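Local coordinates for protein endoribonuclease PemK (Escherichia coli, PDB 1M1F) that serves as the toxin of a plasmid-maintenance toxin-antitoxin system, probably acting as an endoribonuclease, and kills daughter cells that have lost the plasmid, at residues 9-14 / 23-28. Residues are numbered along the deposited sequence; the frame is centred on the assembly and turned at random.
Sequences VSLDPT and RPVLIV
Arg-23 N donates to Val-9 O over 3.0 Å, and the reciprocal bond from Val-9 N to Arg-23 O measures 3.1 Å. With N-H...O angles of 162° and 167°, the two bonds identify Val-9 and Arg-23 as a hydrogen-bonded antiparallel pair. The side chains of this pair emerge on the same face of the sheet, where Val-25 and Leu-11 join them. Val-9 CG1 lies between its backbone N and carbonyl carbon (chi1 67°), a position that turns it onto the neighbouring strand, 3.7 Å from Val-25 CG2 and nearly as close to CG1 of the same residue. The two valines cross at about a right angle, and Val-9 CG1 rests against both branches of Val-25. Leu-11, just beyond the end of strand 5-10, divides its methyls between two partners. Its CD2 meets Val-25 CG1 tip to tip at a looser 4.2 Å, while Leu-11 CD1 packs across the aliphatic part of Arg-23, 3.8 Å from Arg-23 CD, and also lies at the guanidinium edge, near its plane. The arginine chain bends at CG-CD, and its polar end is held by carbonyls outside the two segments: NE bonds to Gln-20 O and NH1 to Val-45 O, the latter on the adjoining strand 41-46. Met-82 of helix 82-85 touches both Val-9 and Val-25, extending the apolar cluster. Beyond the paired residues the two arms of the hairpin remain linked, through backbone bonding of Leu-11 with Gly-21 and through Asp-12 OD1, which accepts from Gly-21 N. Together these bonds define the loop-proximal end of the antiparallel hairpin formed by strands 5-10 and 22-27, neighbours in the SH3-like beta sheet of the PemK/MazF toxins.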
loop_
_atom_site.group_PDB
_atom_site.type_symbol
_atom_site.label_atom_id
_atom_site.label_comp_id
_atom_site.label_asym_id
_atom_site.label_seq_id
_atom_site.Cartn_x
_atom_site.Cartn_y
_atom_site.Cartn_z
ATOM N N VAL A 9 6.134 6.321 -13.205
ATOM C CA VAL A 9 7.198 6.274 -12.210
ATOM C C VAL A 9 7.860 4.909 -12.147
ATOM O O VAL A 9 7.224 3.885 -12.399
ATOM C CB VAL A 9 6.626 6.680 -10.807
ATOM C CG1 VAL A 9 5.629 5.641 -10.268
ATOM C CG2 VAL A 9 7.753 6.965 -9.813
ATOM N N SER A 10 9.155 4.912 -11.818
ATOM C CA SER A 10 9.884 3.675 -11.568
ATOM C C SER A 10 9.540 3.090 -10.210
ATOM O O SER A 10 9.648 3.767 -9.196
ATOM C CB SER A 10 11.392 3.909 -11.619
ATOM O OG SER A 10 12.074 2.689 -11.355
ATOM N N LEU A 11 9.145 1.826 -10.218
ATOM C CA LEU A 11 8.864 1.080 -8.992
ATOM C C LEU A 11 10.049 0.225 -8.549
ATOM O O LEU A 11 9.986 -0.442 -7.516
ATOM C CB LEU A 11 7.663 0.166 -9.225
ATOM C CG LEU A 11 6.333 0.864 -9.525
ATOM C CD1 LEU A 11 5.232 -0.143 -9.822
ATOM C CD2 LEU A 11 5.950 1.759 -8.361
ATOM N N ASP A 12 11.131 0.251 -9.319
ATOM C CA ASP A 12 12.296 -0.581 -9.029
ATOM C C ASP A 12 13.181 0.072 -7.967
ATOM O O ASP A 12 13.113 1.279 -7.760
ATOM C CB ASP A 12 13.101 -0.820 -10.313
ATOM C CG ASP A 12 12.329 -1.605 -11.365
ATOM O OD1 ASP A 12 11.589 -2.562 -11.032
ATOM O OD2 ASP A 12 12.413 -1.333 -12.588
ATOM N N PRO A 13 14.013 -0.712 -7.272
ATOM C CA PRO A 13 14.101 -2.170 -7.412
ATOM C C PRO A 13 13.073 -2.899 -6.562
ATOM O O PRO A 13 12.538 -2.324 -5.616
ATOM C CB PRO A 13 15.497 -2.497 -6.866
ATOM C CG PRO A 13 15.936 -1.326 -6.101
ATOM C CD PRO A 13 14.995 -0.188 -6.317
ATOM N N THR A 14 12.836 -4.167 -6.887
ATOM C CA THR A 14 11.824 -4.972 -6.202
ATOM C C THR A 14 12.342 -6.364 -5.912
ATOM O O THR A 14 13.416 -6.755 -6.387
ATOM C CB THR A 14 10.568 -5.128 -7.069
ATOM O OG1 THR A 14 10.900 -5.872 -8.249
ATOM C CG2 THR A 14 10.054 -3.781 -7.566
ATOM N N ARG A 23 6.210 2.346 -14.825
ATOM C CA ARG A 23 4.868 2.196 -15.353
ATOM C C ARG A 23 3.950 3.233 -14.745
ATOM O O ARG A 23 4.289 3.902 -13.770
ATOM C CB ARG A 23 4.347 0.793 -15.041
ATOM C CG ARG A 23 4.201 0.510 -13.563
ATOM C CD ARG A 23 3.742 -0.901 -13.246
ATOM N NE ARG A 23 4.618 -1.922 -13.813
ATOM C CZ ARG A 23 4.337 -2.664 -14.878
ATOM N NH1 ARG A 23 3.187 -2.538 -15.529
ATOM N NH2 ARG A 23 5.221 -3.556 -15.302
ATOM N N PRO A 24 2.773 3.380 -15.331
ATOM C CA PRO A 24 1.774 4.282 -14.768
ATOM C C PRO A 24 1.282 3.731 -13.443
ATOM O O PRO A 24 1.162 2.509 -13.272
ATOM C CB PRO A 24 0.644 4.269 -15.807
ATOM C CG PRO A 24 1.210 3.615 -17.011
ATOM C CD PRO A 24 2.296 2.724 -16.555
ATOM N N VAL A 25 1.039 4.646 -12.521
ATOM C CA VAL A 25 0.441 4.320 -11.236
ATOM C C VAL A 25 -0.675 5.323 -10.963
ATOM O O VAL A 25 -0.636 6.459 -11.447
ATOM C CB VAL A 25 1.457 4.309 -10.058
ATOM C CG1 VAL A 25 2.613 3.358 -10.333
ATOM C CG2 VAL A 25 1.955 5.695 -9.753
ATOM N N LEU A 26 -1.684 4.890 -10.219
ATOM C CA LEU A 26 -2.835 5.721 -9.882
ATOM C C LEU A 26 -2.759 6.164 -8.432
ATOM O O LEU A 26 -2.615 5.329 -7.544
ATOM C CB LEU A 26 -4.122 4.926 -10.115
ATOM C CG LEU A 26 -5.448 5.615 -9.792
ATOM C CD1 LEU A 26 -5.634 6.842 -10.677
ATOM C CD2 LEU A 26 -6.601 4.646 -9.954
ATOM N N ILE A 27 -2.865 7.466 -8.184
ATOM C CA ILE A 27 -2.800 7.989 -6.821
ATOM C C ILE A 27 -4.110 7.742 -6.086
ATOM O O ILE A 27 -5.187 8.102 -6.554
ATOM C CB ILE A 27 -2.421 9.493 -6.829
ATOM C CG1 ILE A 27 -1.020 9.668 -7.451
ATOM C CG2 ILE A 27 -2.477 10.073 -5.408
ATOM C CD1 ILE A 27 -0.428 11.075 -7.408
ATOM N N VAL A 28 -3.997 7.102 -4.929
ATOM C CA VAL A 28 -5.131 6.749 -4.075
ATOM C C VAL A 28 -5.456 7.804 -3.019
ATOM O O VAL A 28 -6.619 8.033 -2.700
ATOM C CB VAL A 28 -4.821 5.409 -3.343
ATOM C CG1 VAL A 28 -5.873 5.054 -2.296
ATOM C CG2 VAL A 28 -4.669 4.284 -4.356
#